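Local coordinates for cytochrome c2 (Blastochloris viridis, PDB 1IO3), which carries electrons on a covalently attached heme c, serving as donor to the oxidized bacteriochlorophyll in the photophosphorylation pathway of purple non-sulfur photosynthetic bacteria, at residues E65-P70 with A82-E87. Numbering follows the deposited sequence.
Sequences EYIRDP and AGVKDE. With HEC (heme c), chain B.
Ile67 and Val84 form part of the wall of the heme crevice, on the side of the axial ligand Met79, where helix 60-68 of this cytochrome c fold meets a loop. The example illustrates how one backbone bond and a pair of aliphatic side chains can tie a helix to a passing loop beside a cofactor. Val84 N donates to Ile67 O over a short 2.6 Å, the N-H pointing at the oxygen at 154° and arriving tilted from the carbonyl plane. Next to this bond the two side chains run alongside each other, with Ile67 CG1 4.0 Å from Val84 CG2. Both also touch the heme: Ile67 CD1 lies 3.6 Å from heme C2B, and Val84 CG2, set beside its own backbone N with CG1 anti to it (chi1 -174°), comes within 3.7 Å of heme CBB. Gly83 packs its CA 3.8 Å from Pro70 CD, and its backbone angles call for glycine. On the outer side Lys85 doubles back, bent at chi2 (58°), laying CE 3.3 Å from Arg68 O, with NZ hydrogen-bonded to Ala82 O at 2.7 Å, from above the carbonyl plane. Val84 O, buried here, finds no conventional partner, but Arg68 CA-H points at it. The loop runs from helix 70-73 to helix 87-97 and packs beside helix 60-68; Val90 of helix 87-97 touches both Ile67 and Val84, while Asp86 N-caps that helix through OD1 to Lys89 N.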
ATOM      1  N   GLU A  65       8.321   4.075  -6.102  1.00 21.42           N
ATOM      2  CA  GLU A  65       8.176   4.301  -7.527  1.00 22.18           C
ATOM      3  C   GLU A  65       6.718   4.092  -7.923  1.00 19.83           C
ATOM      4  O   GLU A  65       6.155   4.844  -8.719  1.00 20.95           O
ATOM      5  CB  GLU A  65       9.074   3.337  -8.293  1.00 23.20           C
ATOM      6  CG  GLU A  65       8.909   3.442  -9.782  1.00 35.23           C
ATOM      7  CD  GLU A  65       9.691   2.382 -10.524  1.00 45.19           C
ATOM      8  OE1 GLU A  65       9.673   2.418 -11.782  1.00 49.03           O
ATOM      9  OE2 GLU A  65      10.317   1.524  -9.846  1.00 46.18           O
ATOM     10  N   TYR A  66       6.107   3.070  -7.338  1.00 18.56           N
ATOM     11  CA  TYR A  66       4.714   2.721  -7.619  1.00 17.31           C
ATOM     12  C   TYR A  66       3.678   3.777  -7.181  1.00 17.71           C
ATOM     13  O   TYR A  66       2.836   4.197  -7.972  1.00 18.25           O
ATOM     14  CB  TYR A  66       4.391   1.380  -6.953  1.00 15.82           C
ATOM     15  CG  TYR A  66       2.915   1.046  -6.866  1.00 16.87           C
ATOM     16  CD1 TYR A  66       2.193   1.290  -5.701  1.00 17.57           C
ATOM     17  CD2 TYR A  66       2.248   0.445  -7.935  1.00 16.76           C
ATOM     18  CE1 TYR A  66       0.849   0.946  -5.601  1.00 16.20           C
ATOM     19  CE2 TYR A  66       0.901   0.095  -7.846  1.00 15.64           C
ATOM     20  CZ  TYR A  66       0.214   0.347  -6.677  1.00 17.77           C
ATOM     21  OH  TYR A  66      -1.112   0.008  -6.582  1.00 18.66           O
ATOM     22  N   ILE A  67       3.743   4.207  -5.924  1.00 18.80           N
ATOM     23  CA  ILE A  67       2.791   5.184  -5.400  1.00 17.90           C
ATOM     24  C   ILE A  67       2.851   6.519  -6.131  1.00 20.65           C
ATOM     25  O   ILE A  67       1.884   7.279  -6.119  1.00 21.95           O
ATOM     26  CB  ILE A  67       2.987   5.391  -3.877  1.00 19.12           C
ATOM     27  CG1 ILE A  67       1.639   5.666  -3.224  1.00 20.76           C
ATOM     28  CG2 ILE A  67       3.958   6.531  -3.605  1.00 21.44           C
ATOM     29  CD1 ILE A  67       0.663   4.524  -3.403  1.00 20.53           C
ATOM     30  N   ARG A  68       3.986   6.785  -6.777  1.00 21.68           N
ATOM     31  CA  ARG A  68       4.218   8.002  -7.545  1.00 24.31           C
ATOM     32  C   ARG A  68       3.329   8.001  -8.791  1.00 23.85           C
ATOM     33  O   ARG A  68       2.784   9.028  -9.169  1.00 24.21           O
ATOM     34  CB  ARG A  68       5.690   8.068  -7.970  1.00 28.13           C
ATOM     35  CG  ARG A  68       6.446   9.303  -7.497  1.00 37.98           C
ATOM     36  CD  ARG A  68       7.539   9.707  -8.513  1.00 45.21           C
ATOM     37  NE  ARG A  68       7.704   8.745  -9.606  1.00 54.38           N
ATOM     38  CZ  ARG A  68       8.806   8.026  -9.834  1.00 58.36           C
ATOM     39  NH1 ARG A  68       9.879   8.165  -9.061  1.00 60.10           N
ATOM     40  NH2 ARG A  68       8.851   7.175 -10.858  1.00 59.25           N
ATOM     41  N   ASP A  69       3.206   6.842  -9.435  1.00 22.39           N
ATOM     42  CA  ASP A  69       2.385   6.691 -10.647  1.00 23.96           C
ATOM     43  C   ASP A  69       1.995   5.206 -10.757  1.00 23.03           C
ATOM     44  O   ASP A  69       2.612   4.451 -11.505  1.00 25.83           O
ATOM     45  CB  ASP A  69       3.189   7.127 -11.883  1.00 24.27           C
ATOM     46  CG  ASP A  69       2.342   7.257 -13.133  1.00 25.61           C
ATOM     47  OD1 ASP A  69       2.815   7.904 -14.091  1.00 29.10           O
ATOM     48  OD2 ASP A  69       1.215   6.722 -13.162  1.00 26.16           O
ATOM     49  N   PRO A  70       0.952   4.774 -10.026  1.00 22.09           N
ATOM     50  CA  PRO A  70       0.545   3.364 -10.075  1.00 22.70           C
ATOM     51  C   PRO A  70       0.393   2.722 -11.448  1.00 23.59           C
ATOM     52  O   PRO A  70       0.986   1.668 -11.695  1.00 23.35           O
ATOM     53  CB  PRO A  70      -0.748   3.335  -9.266  1.00 23.18           C
ATOM     54  CG  PRO A  70      -0.619   4.506  -8.332  1.00 21.87           C
ATOM     55  CD  PRO A  70       0.086   5.560  -9.129  1.00 22.16           C
ATOM     56  N   ALA A  82      -4.455   8.497  -8.751  1.00 21.19           N
ATOM     57  CA  ALA A  82      -3.416   9.296  -9.390  1.00 21.32           C
ATOM     58  C   ALA A  82      -1.998   9.082  -8.865  1.00 21.87           C
ATOM     59  O   ALA A  82      -1.044   9.144  -9.632  1.00 26.10           O
ATOM     60  CB  ALA A  82      -3.779  10.764  -9.301  1.00 24.85           C
ATOM     61  N   GLY A  83      -1.859   8.831  -7.569  1.00 20.85           N
ATOM     62  CA  GLY A  83      -0.536   8.621  -7.000  1.00 19.95           C
ATOM     63  C   GLY A  83      -0.125   9.771  -6.094  1.00 21.67           C
ATOM     64  O   GLY A  83      -0.787  10.812  -6.070  1.00 22.53           O
ATOM     65  N   VAL A  84       0.950   9.586  -5.332  1.00 20.67           N
ATOM     66  CA  VAL A  84       1.447  10.625  -4.435  1.00 20.52           C
ATOM     67  C   VAL A  84       2.792  11.109  -4.992  1.00 21.97           C
ATOM     68  O   VAL A  84       3.779  10.380  -4.962  1.00 22.87           O
ATOM     69  CB  VAL A  84       1.629  10.076  -3.000  1.00 20.17           C
ATOM     70  CG1 VAL A  84       2.003  11.206  -2.057  1.00 21.87           C
ATOM     71  CG2 VAL A  84       0.350   9.392  -2.526  1.00 18.58           C
ATOM     72  N   LYS A  85       2.812  12.334  -5.513  1.00 23.24           N
ATOM     73  CA  LYS A  85       4.006  12.919  -6.121  1.00 25.52           C
ATOM     74  C   LYS A  85       5.001  13.535  -5.143  1.00 25.87           C
ATOM     75  O   LYS A  85       6.195  13.594  -5.426  1.00 30.41           O
ATOM     76  CB  LYS A  85       3.588  13.983  -7.141  1.00 27.97           C
ATOM     77  CG  LYS A  85       3.309  13.451  -8.550  1.00 34.22           C
ATOM     78  CD  LYS A  85       2.225  12.388  -8.514  1.00 37.73           C
ATOM     79  CE  LYS A  85       1.688  12.030  -9.892  1.00 36.19           C
ATOM     80  NZ  LYS A  85       0.306  11.488  -9.717  1.00 41.56           N
ATOM     81  N   ASP A  86       4.497  14.017  -4.014  1.00 23.43           N
ATOM     82  CA  ASP A  86       5.340  14.647  -3.011  1.00 20.80           C
ATOM     83  C   ASP A  86       6.315  13.697  -2.345  1.00 18.53           C
ATOM     84  O   ASP A  86       5.919  12.719  -1.721  1.00 19.10           O
ATOM     85  CB  ASP A  86       4.479  15.312  -1.942  1.00 19.90           C
ATOM     86  CG  ASP A  86       5.263  16.292  -1.094  1.00 20.86           C
ATOM     87  OD1 ASP A  86       5.994  15.845  -0.186  1.00 19.79           O
ATOM     88  OD2 ASP A  86       5.139  17.512  -1.342  1.00 20.59           O
ATOM     89  N   GLU A  87       7.593  14.027  -2.475  1.00 19.92           N
ATOM     90  CA  GLU A  87       8.719  13.269  -1.925  1.00 20.34           C
ATOM     91  C   GLU A  87       8.588  13.068  -0.416  1.00 19.37           C
ATOM     92  O   GLU A  87       8.787  11.967   0.104  1.00 17.82           O
ATOM     93  CB  GLU A  87      10.017  14.031  -2.240  1.00 27.17           C
ATOM     94  CG  GLU A  87      11.323  13.343  -1.874  1.00 37.14           C
ATOM     95  CD  GLU A  87      12.541  13.973  -2.563  1.00 41.38           C
ATOM     96  OE1 GLU A  87      12.364  14.874  -3.416  1.00 40.15           O
ATOM     97  OE2 GLU A  87      13.679  13.557  -2.248  1.00 45.80           O
TER
HETATM   98 FE   HEC B 108      -4.352   0.945  -3.325  1.00 14.31          FE
HETATM   99  CHA HEC B 108      -3.722  -2.162  -4.494  1.00 13.19           C
HETATM  100  CHB HEC B 108      -1.336   1.014  -1.825  1.00 13.82           C
HETATM  101  CHC HEC B 108      -4.845   4.218  -2.465  1.00 14.67           C
HETATM  102  CHD HEC B 108      -7.545   0.733  -4.459  1.00 12.83           C
HETATM  103  NA  HEC B 108      -2.787  -0.230  -3.336  1.00 15.08           N
HETATM  104  C1A HEC B 108      -2.677  -1.501  -3.877  1.00 13.74           C
HETATM  105  C2A HEC B 108      -1.364  -2.090  -3.614  1.00 12.92           C
HETATM  106  C3A HEC B 108      -0.692  -1.164  -2.877  1.00 14.13           C
HETATM  107  C4A HEC B 108      -1.612  -0.061  -2.643  1.00 15.88           C
HETATM  108  CMA HEC B 108       0.733  -1.277  -2.315  1.00 13.33           C
HETATM  109  CAA HEC B 108      -0.841  -3.496  -3.994  1.00 14.36           C
HETATM  110  CBA HEC B 108      -1.345  -4.519  -2.983  1.00 13.97           C
HETATM  111  CGA HEC B 108      -0.795  -5.926  -3.182  1.00 13.52           C
HETATM  112  O1A HEC B 108      -0.085  -6.185  -4.175  1.00 14.50           O
HETATM  113  O2A HEC B 108      -1.097  -6.775  -2.326  1.00 16.90           O
HETATM  114  NB  HEC B 108      -3.307   2.325  -2.327  1.00 14.53           N
HETATM  115  C1B HEC B 108      -2.101   2.141  -1.685  1.00 14.62           C
HETATM  116  C2B HEC B 108      -1.676   3.322  -0.974  1.00 14.93           C
HETATM  117  C3B HEC B 108      -2.633   4.275  -1.220  1.00 15.11           C
HETATM  118  C4B HEC B 108      -3.646   3.642  -2.063  1.00 15.92           C
HETATM  119  CMB HEC B 108      -0.413   3.448  -0.123  1.00 11.78           C
HETATM  120  CAB HEC B 108      -2.832   5.726  -0.757  1.00 12.46           C
HETATM  121  CBB HEC B 108      -1.659   6.562  -1.229  1.00 11.36           C
HETATM  122  NC  HEC B 108      -5.892   2.243  -3.430  1.00 15.70           N
HETATM  123  C1C HEC B 108      -5.907   3.589  -3.061  1.00 15.35           C
HETATM  124  C2C HEC B 108      -7.188   4.200  -3.312  1.00 14.16           C
HETATM  125  C3C HEC B 108      -7.962   3.180  -3.804  1.00 14.54           C
HETATM  126  C4C HEC B 108      -7.151   1.965  -3.909  1.00 16.01           C
HETATM  127  CMC HEC B 108      -7.588   5.669  -3.127  1.00 12.56           C
HETATM  128  CAC HEC B 108      -9.451   3.070  -4.162  1.00 14.58           C
HETATM  129  CBC HEC B 108     -10.034   4.205  -5.001  1.00 10.06           C
HETATM  130  ND  HEC B 108      -5.453  -0.490  -4.228  1.00 15.71           N
HETATM  131  C1D HEC B 108      -6.777  -0.390  -4.658  1.00 14.06           C
HETATM  132  C2D HEC B 108      -7.150  -1.576  -5.434  1.00 13.71           C
HETATM  133  C3D HEC B 108      -6.091  -2.446  -5.355  1.00 12.53           C
HETATM  134  C4D HEC B 108      -5.019  -1.730  -4.667  1.00 12.22           C
HETATM  135  CMD HEC B 108      -8.421  -1.824  -6.219  1.00  9.08           C
HETATM  136  CAD HEC B 108      -5.987  -3.743  -6.131  1.00 13.20           C
HETATM  137  CBD HEC B 108      -5.493  -3.349  -7.517  1.00 12.41           C
HETATM  138  CGD HEC B 108      -5.472  -4.506  -8.494  1.00 14.50           C
HETATM  139  O1D HEC B 108      -5.073  -4.296  -9.666  1.00 13.59           O
HETATM  140  O2D HEC B 108      -5.857  -5.624  -8.086  1.00 16.93           O